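Asp (Solanum tuberosum, PDB 3RFI) is the saposin-like domain of a plant aspartic protease, a helical insert that probably interacts with membrane lipids, as other saposin-like proteins do. Local coordinates at residues 19-22 against 23-27; 91-94 against 95-99; 98-101 against 102-106. All coordinates share one frame; numbering follows the deposited sequence. Where two conformers were deposited one is given.

Contact 1: 19-22 against 23-27; sequences GEMI and WDLLV
W23 N donates the first bond of this helical turn, to G19 O at 2.9 Å. The indole follows from a first torsion of 175°, which sets CG opposite the backbone N and carries the ring off the helix toward T92, K93 and V96 of helix 90-104, and NE1 hydrogen-bonds to the carbonyl of L87 at the end of helix 71-87. D24 N bonds to E20 O at 2.8 Å. The D24 carboxylate folds back over the same carbonyl, OD2 coming within 3.2 Å of E20 O, an approach of two acceptors that is probably unfavourable. L25 N then bonds to M21 O, and in one of the two conformers of M21 the leucine runs alongside the extended methionine, both pointing the same way, with L25 CD1 4.1 Å from M21 CG on an exposed flank. L26 continues the run through its backbone N, 2.8 Å from I22 O. V27 puts CG2 over one face of the W23 ring, 3.5 Å above its plane and displaced toward the rim. These successive i to i+4 bonds are those of an alpha helix with one aromatic anchored on a partner helix, here within the first long helix of a saposin-like fold.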
ATOM      1  N   GLY A  19      -5.175  11.131  -2.032  1.00 30.18           N
ATOM      2  CA  GLY A  19      -5.003   9.712  -2.450  1.00 28.97           C
ATOM      3  C   GLY A  19      -3.542   9.344  -2.569  1.00 29.90           C
ATOM      4  O   GLY A  19      -3.125   8.305  -2.077  1.00 31.04           O
ATOM      5  N   GLU A  20      -2.755  10.157  -3.251  1.00 30.89           N
ATOM      6  CA  GLU A  20      -1.338   9.858  -3.391  1.00 33.28           C
ATOM      7  C   GLU A  20      -0.666   9.862  -2.030  1.00 31.27           C
ATOM      8  O   GLU A  20       0.193   9.022  -1.752  1.00 30.03           O
ATOM      9  CB  GLU A  20      -0.618  10.859  -4.307  1.00 36.07           C
ATOM     10  CG  GLU A  20      -1.007  10.712  -5.721  1.00 45.50           C
ATOM     11  CD  GLU A  20      -0.002  11.329  -6.643  1.00 55.57           C
ATOM     12  OE1 GLU A  20       0.827  12.133  -6.150  1.00 58.88           O
ATOM     13  OE2 GLU A  20      -0.049  11.005  -7.857  1.00 63.45           O
ATOM     14  N   MET A  21      -1.023  10.825  -1.188  1.00 30.14           N
ATOM     15  CA  MET A  21      -0.439  10.890   0.136  1.00 28.83           C
ATOM     16  C   MET A  21      -0.767   9.626   0.948  1.00 27.12           C
ATOM     17  O   MET A  21       0.099   9.027   1.618  1.00 25.92           O
ATOM     18  CB  MET A  21      -0.971  12.101   0.831  1.00 29.16           C
ATOM     19  CG  MET A  21      -0.469  12.324   2.223  1.00 27.37           C
ATOM     20  SD  MET A  21      -0.817  13.977   2.764  0.50 28.66           S
ATOM     21  CE  MET A  21      -0.454  13.713   4.504  0.50 21.37           C
ATOM     22  N   ILE A  22      -2.022   9.204   0.891  1.00 26.14           N
ATOM     23  CA  ILE A  22      -2.410   8.032   1.645  1.00 24.60           C
ATOM     24  C   ILE A  22      -1.710   6.784   1.120  1.00 26.09           C
ATOM     25  O   ILE A  22      -1.209   5.979   1.910  1.00 24.79           O
ATOM     26  CB  ILE A  22      -3.945   7.859   1.643  1.00 25.03           C
ATOM     27  CG1 ILE A  22      -4.605   9.073   2.370  1.00 21.91           C
ATOM     28  CG2 ILE A  22      -4.374   6.419   2.033  1.00 24.59           C
ATOM     29  CD1 ILE A  22      -6.148   9.205   2.154  0.50 12.87           C
ATOM     30  N   TRP A  23      -1.694   6.625  -0.196  1.00 26.66           N
ATOM     31  CA  TRP A  23      -1.028   5.498  -0.802  1.00 28.37           C
ATOM     32  C   TRP A  23       0.436   5.513  -0.419  1.00 28.92           C
ATOM     33  O   TRP A  23       0.998   4.469  -0.121  1.00 29.44           O
ATOM     34  CB  TRP A  23      -1.093   5.606  -2.324  1.00 30.45           C
ATOM     35  CG  TRP A  23      -0.341   4.541  -3.004  1.00 30.51           C
ATOM     36  CD1 TRP A  23       0.782   4.673  -3.795  1.00 32.01           C
ATOM     37  CD2 TRP A  23      -0.677   3.161  -2.990  1.00 28.52           C
ATOM     38  NE1 TRP A  23       1.175   3.410  -4.264  1.00 34.25           N
ATOM     39  CE2 TRP A  23       0.296   2.475  -3.766  1.00 30.35           C
ATOM     40  CE3 TRP A  23      -1.690   2.418  -2.348  1.00 28.00           C
ATOM     41  CZ2 TRP A  23       0.238   1.090  -3.982  1.00 31.20           C
ATOM     42  CZ3 TRP A  23      -1.715   1.062  -2.538  1.00 25.28           C
ATOM     43  CH2 TRP A  23      -0.765   0.414  -3.324  1.00 27.90           C
ATOM     44  N   ASP A  24       1.069   6.686  -0.446  1.00 29.57           N
ATOM     45  CA  ASP A  24       2.477   6.763  -0.044  1.00 32.31           C
ATOM     46  C   ASP A  24       2.726   6.227   1.374  1.00 30.33           C
ATOM     47  O   ASP A  24       3.701   5.492   1.675  1.00 31.16           O
ATOM     48  CB  ASP A  24       2.964   8.183  -0.196  1.00 35.17           C
ATOM     49  CG  ASP A  24       3.195   8.559  -1.689  1.00 41.24           C
ATOM     50  OD1 ASP A  24       3.573   9.704  -1.930  1.00 48.57           O
ATOM     51  OD2 ASP A  24       2.969   7.721  -2.611  1.00 42.68           O
ATOM     52  N   LEU A  25       1.806   6.586   2.241  1.00 28.11           N
ATOM     53  CA  LEU A  25       1.851   6.195   3.619  1.00 27.19           C
ATOM     54  C   LEU A  25       1.560   4.718   3.790  1.00 25.92           C
ATOM     55  O   LEU A  25       2.135   4.119   4.658  1.00 27.47           O
ATOM     56  CB  LEU A  25       0.892   7.040   4.484  1.00 24.33           C
ATOM     57  CG  LEU A  25       1.335   8.507   4.613  1.00 27.86           C
ATOM     58  CD1 LEU A  25       0.153   9.391   5.046  1.00 26.56           C
ATOM     59  CD2 LEU A  25       2.547   8.703   5.557  1.00 30.57           C
ATOM     60  N   LEU A  26       0.660   4.168   2.987  1.00 25.68           N
ATOM     61  CA  LEU A  26       0.316   2.761   3.051  1.00 26.54           C
ATOM     62  C   LEU A  26       1.605   2.031   2.699  1.00 27.78           C
ATOM     63  O   LEU A  26       2.016   1.144   3.419  1.00 29.11           O
ATOM     64  CB  LEU A  26      -0.800   2.397   2.045  1.00 25.63           C
ATOM     65  CG  LEU A  26      -1.349   0.978   1.979  1.00 26.80           C
ATOM     66  CD1 LEU A  26      -2.668   1.034   1.181  1.00 26.13           C
ATOM     67  CD2 LEU A  26      -0.336   0.119   1.186  1.00 29.61           C
ATOM     68  N   VAL A  27       2.207   2.434   1.595  1.00 28.28           N
ATOM     69  CA  VAL A  27       3.414   1.842   1.098  1.00 30.47           C
ATOM     70  C   VAL A  27       4.559   1.965   2.143  1.00 30.11           C
ATOM     71  O   VAL A  27       5.207   0.955   2.489  1.00 29.69           O
ATOM     72  CB  VAL A  27       3.788   2.396  -0.280  1.00 31.94           C
ATOM     73  CG1 VAL A  27       5.131   1.782  -0.769  1.00 37.25           C
ATOM     74  CG2 VAL A  27       2.717   2.037  -1.304  1.00 33.44           C
TER

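Contact 2: 91-94 against 95-99; sequences GTKE and KVLEY
K93 and L97 run side by side one helical turn apart, pointing the same way, and L97 CD1 meets K93 CG at 4.0 Å. In the backbone L97 N bonds to K93 O at 2.9 Å. The other close part belongs to V96, whose CG2 stands beside its own backbone N and therefore comes to 3.2 Å from T92 O, the acceptor of V96 N. T92 CG2 is a looser neighbour of this valine, while T92 OG1 is hydrogen-bonded to Q86 OE1. This flank of helix 90-104 packs against helix 6-29 around W23 and E20, so the turn contributes to one of the helix-helix interfaces of the saposin-like fold. The opposite character belongs to E94, K95 and E98, which are exposed. Here the backbone does most of the joining: K95 N reaches G91 O at 3.0 Å and E98 N reaches E94 O at 2.9 Å. K95 rests only its CB near the first turn, 3.3 Å from G91 O, before its chain leads away. E94 extends outward beyond CG, its OE2 close to the like-charged OE2 of E90, and E98 carries its carboxylate away from the first turn.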
ATOM      1  N   GLY A  91       2.506   3.535 -12.470  1.00 42.37           N
ATOM      2  CA  GLY A  91       1.453   2.648 -12.919  1.00 44.01           C
ATOM      3  C   GLY A  91       0.673   2.024 -11.773  1.00 41.25           C
ATOM      4  O   GLY A  91      -0.541   1.980 -11.803  1.00 40.61           O
ATOM      5  N   THR A  92       1.377   1.526 -10.757  1.00 39.94           N
ATOM      6  CA  THR A  92       0.718   0.831  -9.673  1.00 38.25           C
ATOM      7  C   THR A  92      -0.142   1.793  -8.827  1.00 36.01           C
ATOM      8  O   THR A  92      -1.309   1.517  -8.564  1.00 35.27           O
ATOM      9  CB  THR A  92       1.743   0.101  -8.822  1.00 38.89           C
ATOM     10  OG1 THR A  92       2.381  -0.882  -9.639  1.00 41.74           O
ATOM     11  CG2 THR A  92       1.081  -0.541  -7.569  1.00 33.49           C
ATOM     12  N   LYS A  93       0.458   2.910  -8.426  1.00 36.63           N
ATOM     13  CA  LYS A  93      -0.224   3.989  -7.729  1.00 36.73           C
ATOM     14  C   LYS A  93      -1.456   4.412  -8.498  1.00 36.35           C
ATOM     15  O   LYS A  93      -2.532   4.493  -7.919  1.00 35.48           O
ATOM     16  CB  LYS A  93       0.721   5.189  -7.552  1.00 39.18           C
ATOM     17  CG  LYS A  93       0.005   6.485  -7.123  1.00 43.31           C
ATOM     18  CD  LYS A  93       0.804   7.756  -7.541  1.00 54.12           C
ATOM     19  CE  LYS A  93       2.305   7.605  -7.236  1.00 56.61           C
ATOM     20  NZ  LYS A  93       2.932   8.880  -6.821  1.00 61.22           N
ATOM     21  N   GLU A  94      -1.312   4.661  -9.801  1.00 37.59           N
ATOM     22  CA  GLU A  94      -2.424   5.220 -10.580  1.00 39.38           C
ATOM     23  C   GLU A  94      -3.558   4.174 -10.689  1.00 37.70           C
ATOM     24  O   GLU A  94      -4.745   4.518 -10.655  1.00 37.11           O
ATOM     25  CB  GLU A  94      -1.970   5.679 -11.967  1.00 43.59           C
ATOM     26  CG  GLU A  94      -0.883   6.815 -11.974  1.00 49.77           C
ATOM     27  CD  GLU A  94      -0.265   7.061 -13.388  1.00 60.16           C
ATOM     28  OE1 GLU A  94      -0.830   6.576 -14.394  1.00 61.92           O
ATOM     29  OE2 GLU A  94       0.803   7.717 -13.508  1.00 64.81           O
ATOM     30  N   LYS A  95      -3.178   2.902 -10.807  1.00 36.24           N
ATOM     31  CA  LYS A  95      -4.150   1.805 -10.903  1.00 36.28           C
ATOM     32  C   LYS A  95      -4.921   1.744  -9.578  1.00 32.78           C
ATOM     33  O   LYS A  95      -6.138   1.562  -9.546  1.00 31.36           O
ATOM     34  CB  LYS A  95      -3.377   0.491 -11.116  1.00 38.54           C
ATOM     35  CG  LYS A  95      -4.201  -0.781 -11.268  1.00 43.05           C
ATOM     36  CD  LYS A  95      -3.355  -1.788 -12.069  1.00 50.12           C
ATOM     37  CE  LYS A  95      -3.726  -3.217 -11.760  1.00 56.64           C
ATOM     38  NZ  LYS A  95      -5.096  -3.528 -12.274  1.00 61.10           N
ATOM     39  N   VAL A  96      -4.209   1.906  -8.474  1.00 29.98           N
ATOM     40  CA  VAL A  96      -4.849   1.750  -7.199  1.00 28.75           C
ATOM     41  C   VAL A  96      -5.789   2.920  -6.971  1.00 27.45           C
ATOM     42  O   VAL A  96      -6.919   2.709  -6.557  1.00 27.56           O
ATOM     43  CB  VAL A  96      -3.850   1.714  -6.061  1.00 28.75           C
ATOM     44  CG1 VAL A  96      -4.587   1.772  -4.704  1.00 32.90           C
ATOM     45  CG2 VAL A  96      -3.070   0.413  -6.121  1.00 32.42           C
ATOM     46  N   LEU A  97      -5.323   4.141  -7.215  1.00 28.03           N
ATOM     47  CA  LEU A  97      -6.196   5.326  -7.055  1.00 29.71           C
ATOM     48  C   LEU A  97      -7.429   5.303  -7.957  1.00 30.37           C
ATOM     49  O   LEU A  97      -8.518   5.663  -7.519  1.00 31.10           O
ATOM     50  CB  LEU A  97      -5.418   6.618  -7.165  1.00 32.52           C
ATOM     51  CG  LEU A  97      -4.286   6.749  -6.132  1.00 33.71           C
ATOM     52  CD1 LEU A  97      -3.587   8.096  -6.278  1.00 38.62           C
ATOM     53  CD2 LEU A  97      -4.822   6.582  -4.729  1.00 33.36           C
ATOM     54  N   GLU A  98      -7.262   4.864  -9.201  1.00 30.81           N
ATOM     55  CA  GLU A  98      -8.362   4.742 -10.123  1.00 32.02           C
ATOM     56  C   GLU A  98      -9.347   3.671  -9.614  1.00 29.98           C
ATOM     57  O   GLU A  98     -10.532   3.889  -9.613  1.00 29.97           O
ATOM     58  CB  GLU A  98      -7.861   4.444 -11.549  1.00 35.74           C
ATOM     59  CG  GLU A  98      -8.939   4.353 -12.602  1.00 45.33           C
ATOM     60  CD  GLU A  98      -9.896   5.513 -12.529  1.00 54.37           C
ATOM     61  OE1 GLU A  98     -11.119   5.264 -12.586  1.00 59.20           O
ATOM     62  OE2 GLU A  98      -9.423   6.665 -12.382  1.00 59.59           O
ATOM     63  N   TYR A  99      -8.838   2.527  -9.183  1.00 27.60           N
ATOM     64  CA  TYR A  99      -9.717   1.500  -8.565  1.00 27.53           C
ATOM     65  C   TYR A  99     -10.579   2.067  -7.429  1.00 25.01           C
ATOM     66  O   TYR A  99     -11.803   1.831  -7.362  1.00 25.09           O
ATOM     67  CB  TYR A  99      -8.828   0.382  -7.990  1.00 26.99           C
ATOM     68  CG  TYR A  99      -9.587  -0.735  -7.346  1.00 28.81           C
ATOM     69  CD1 TYR A  99      -9.759  -0.766  -5.976  1.00 23.78           C
ATOM     70  CD2 TYR A  99     -10.139  -1.764  -8.125  1.00 31.15           C
ATOM     71  CE1 TYR A  99     -10.419  -1.805  -5.368  1.00 28.57           C
ATOM     72  CE2 TYR A  99     -10.809  -2.808  -7.548  1.00 31.48           C
ATOM     73  CZ  TYR A  99     -10.963  -2.816  -6.153  1.00 32.03           C
ATOM     74  OH  TYR A  99     -11.651  -3.836  -5.569  1.00 31.48           O
TER

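Contact 3: 98-101 against 102-106; sequences EYVN and QLCEK
Y99 and L103 slant across one another on the exposed side of the helix, the leucine bringing CD1 obliquely to the ring, 3.3 Å from Y99 CE1. L103 CG stands beside its own backbone N (chi1 -75°), which turns the branch back toward the preceding turn and the tyrosine. E98 and Q102 also cross, carboxylate and amide planes 85° apart. The bend of E98 at its second torsion brings the acid end forward, so that E98 OE1 lies 3.0 Å from the methylene carbon CG of Q102. N101 and E105 also run at a slant, with amide and carboxylate planes 64° apart; N101 ND2 and E105 OE1 are 3.5 Å apart, and a water joins them. It accepts from N101 ND2 at 2.7 Å and donates to E105 OE1 at 3.2 Å, tying the two side chains across the turn. On another flank, V100 CG1 packs on C104 SG at 4.2 Å, while the sulfur also lies close to V100 O, the acceptor of C104 N at 2.8 Å. Buried C104 is bound by a disulfide to C11, and its carbonyl bonds to S8 OG. The last turns of helix 90-104 are thereby fastened to helix 6-29, with V100 resting on V15, and K12 touched by N101, C104 and E105.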
ATOM      1  N   GLU A  98      -7.262   4.864  -9.201  1.00 30.81           N
ATOM      2  CA  GLU A  98      -8.362   4.742 -10.123  1.00 32.02           C
ATOM      3  C   GLU A  98      -9.347   3.671  -9.614  1.00 29.98           C
ATOM      4  O   GLU A  98     -10.532   3.889  -9.613  1.00 29.97           O
ATOM      5  CB  GLU A  98      -7.861   4.444 -11.549  1.00 35.74           C
ATOM      6  CG  GLU A  98      -8.939   4.353 -12.602  1.00 45.33           C
ATOM      7  CD  GLU A  98      -9.896   5.513 -12.529  1.00 54.37           C
ATOM      8  OE1 GLU A  98     -11.119   5.264 -12.586  1.00 59.20           O
ATOM      9  OE2 GLU A  98      -9.423   6.665 -12.382  1.00 59.59           O
ATOM     10  N   TYR A  99      -8.838   2.527  -9.183  1.00 27.60           N
ATOM     11  CA  TYR A  99      -9.717   1.500  -8.565  1.00 27.53           C
ATOM     12  C   TYR A  99     -10.579   2.067  -7.429  1.00 25.01           C
ATOM     13  O   TYR A  99     -11.803   1.831  -7.362  1.00 25.09           O
ATOM     14  CB  TYR A  99      -8.828   0.382  -7.990  1.00 26.99           C
ATOM     15  CG  TYR A  99      -9.587  -0.735  -7.346  1.00 28.81           C
ATOM     16  CD1 TYR A  99      -9.759  -0.766  -5.976  1.00 23.78           C
ATOM     17  CD2 TYR A  99     -10.139  -1.764  -8.125  1.00 31.15           C
ATOM     18  CE1 TYR A  99     -10.419  -1.805  -5.368  1.00 28.57           C
ATOM     19  CE2 TYR A  99     -10.809  -2.808  -7.548  1.00 31.48           C
ATOM     20  CZ  TYR A  99     -10.963  -2.816  -6.153  1.00 32.03           C
ATOM     21  OH  TYR A  99     -11.651  -3.836  -5.569  1.00 31.48           O
ATOM     22  N   VAL A 100      -9.942   2.774  -6.508  1.00 23.06           N
ATOM     23  CA  VAL A 100     -10.639   3.368  -5.357  1.00 22.71           C
ATOM     24  C   VAL A 100     -11.645   4.408  -5.846  1.00 24.41           C
ATOM     25  O   VAL A 100     -12.792   4.451  -5.374  1.00 24.50           O
ATOM     26  CB  VAL A 100      -9.664   4.042  -4.417  1.00 22.83           C
ATOM     27  CG1 VAL A 100     -10.417   4.801  -3.297  1.00 23.17           C
ATOM     28  CG2 VAL A 100      -8.686   2.972  -3.872  1.00 23.49           C
ATOM     29  N   ASN A 101     -11.204   5.239  -6.786  1.00 25.00           N
ATOM     30  CA  ASN A 101     -12.081   6.252  -7.281  1.00 28.55           C
ATOM     31  C   ASN A 101     -13.350   5.639  -7.920  1.00 29.91           C
ATOM     32  O   ASN A 101     -14.447   6.155  -7.729  1.00 29.35           O
ATOM     33  CB  ASN A 101     -11.334   7.093  -8.327  1.00 30.92           C
ATOM     34  CG  ASN A 101     -11.993   8.417  -8.544  1.00 36.62           C
ATOM     35  OD1 ASN A 101     -12.291   9.127  -7.572  1.00 40.73           O
ATOM     36  ND2 ASN A 101     -12.248   8.769  -9.810  1.00 37.80           N
ATOM     37  N   GLN A 102     -13.180   4.572  -8.722  1.00 30.75           N
ATOM     38  CA  GLN A 102     -14.329   3.934  -9.344  1.00 33.55           C
ATOM     39  C   GLN A 102     -15.286   3.420  -8.251  1.00 31.44           C
ATOM     40  O   GLN A 102     -16.477   3.438  -8.433  1.00 33.39           O
ATOM     41  CB  GLN A 102     -13.898   2.777 -10.256  1.00 35.37           C
ATOM     42  CG  GLN A 102     -13.112   3.228 -11.509  1.00 44.16           C
ATOM     43  CD  GLN A 102     -13.958   3.833 -12.637  1.00 58.15           C
ATOM     44  OE1 GLN A 102     -14.959   4.536 -12.408  1.00 58.60           O
ATOM     45  NE2 GLN A 102     -13.532   3.566 -13.901  1.00 66.81           N
ATOM     46  N   LEU A 103     -14.751   2.938  -7.132  1.00 29.19           N
ATOM     47  CA  LEU A 103     -15.574   2.524  -5.981  1.00 28.95           C
ATOM     48  C   LEU A 103     -16.264   3.699  -5.267  1.00 29.70           C
ATOM     49  O   LEU A 103     -17.435   3.576  -4.893  1.00 30.10           O
ATOM     50  CB  LEU A 103     -14.756   1.665  -5.003  1.00 27.45           C
ATOM     51  CG  LEU A 103     -14.551   0.261  -5.545  1.00 28.95           C
ATOM     52  CD1 LEU A 103     -13.309  -0.351  -4.859  1.00 28.33           C
ATOM     53  CD2 LEU A 103     -15.800  -0.623  -5.298  1.00 29.28           C
ATOM     54  N   CYS A 104     -15.573   4.840  -5.113  1.00 29.93           N
ATOM     55  CA  CYS A 104     -16.219   6.037  -4.580  1.00 31.85           C
ATOM     56  C   CYS A 104     -17.485   6.311  -5.369  1.00 33.69           C
ATOM     57  O   CYS A 104     -18.508   6.684  -4.782  1.00 34.45           O
ATOM     58  CB  CYS A 104     -15.356   7.292  -4.752  1.00 33.68           C
ATOM     59  SG  CYS A 104     -13.860   7.195  -3.858  1.00 34.43           S
ATOM     60  N   GLU A 105     -17.391   6.174  -6.694  1.00 34.84           N
ATOM     61  CA  GLU A 105     -18.509   6.480  -7.605  1.00 38.65           C
ATOM     62  C   GLU A 105     -19.651   5.492  -7.465  1.00 39.07           C
ATOM     63  O   GLU A 105     -20.741   5.742  -7.947  1.00 40.99           O
ATOM     64  CB  GLU A 105     -18.036   6.527  -9.063  1.00 41.32           C
ATOM     65  CG  GLU A 105     -17.023   7.652  -9.287  1.00 47.72           C
ATOM     66  CD  GLU A 105     -16.365   7.635 -10.657  1.00 59.25           C
ATOM     67  OE1 GLU A 105     -15.581   8.582 -10.943  1.00 63.29           O
ATOM     68  OE2 GLU A 105     -16.635   6.690 -11.457  1.00 63.92           O
ATOM     69  N   LYS A 106     -19.401   4.377  -6.788  1.00 36.12           N
ATOM     70  CA  LYS A 106     -20.421   3.388  -6.519  1.00 36.61           C
ATOM     71  C   LYS A 106     -21.125   3.558  -5.165  1.00 36.50           C
ATOM     72  O   LYS A 106     -22.011   2.770  -4.817  1.00 35.78           O
ATOM     73  CB  LYS A 106     -19.831   1.991  -6.711  1.00 35.64           C
ATOM     74  CG  LYS A 106     -19.568   1.715  -8.192  1.00 39.18           C
ATOM     75  CD  LYS A 106     -19.058   0.319  -8.409  1.00 45.23           C
ATOM     76  CE  LYS A 106     -19.024   0.023  -9.898  1.00 49.71           C
ATOM     77  NZ  LYS A 106     -17.879   0.795 -10.520  1.00 52.65           N
TER
HETATM   78  O   HOH W   1     -13.632  11.049 -10.358  1.00 26.09           O

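Overall arrangement
Contacts 2 and 3 are successive portions of helix 90-104, sharing E98 and Y99 with centres about 11 Å apart, whereas contact 1 lies on helix 6-29, packed against contact 2. Contact 1 touches contact 2 directly: W23 CH2 meets V96 CG2 at 3.6 Å, and E20 CG meets L97 CD1 at 3.7 Å, with a long, weak ion pair between E20 and K93 beside them. Contact 3 does not touch contact 1, their nearest atoms being about 7 Å apart. Its own hold on helix 6-29 comes earlier in that helix, through the C11-C104 disulfide. The two helices are thus joined by packing where contacts 1 and 2 meet, and by packing plus a disulfide at contact 3.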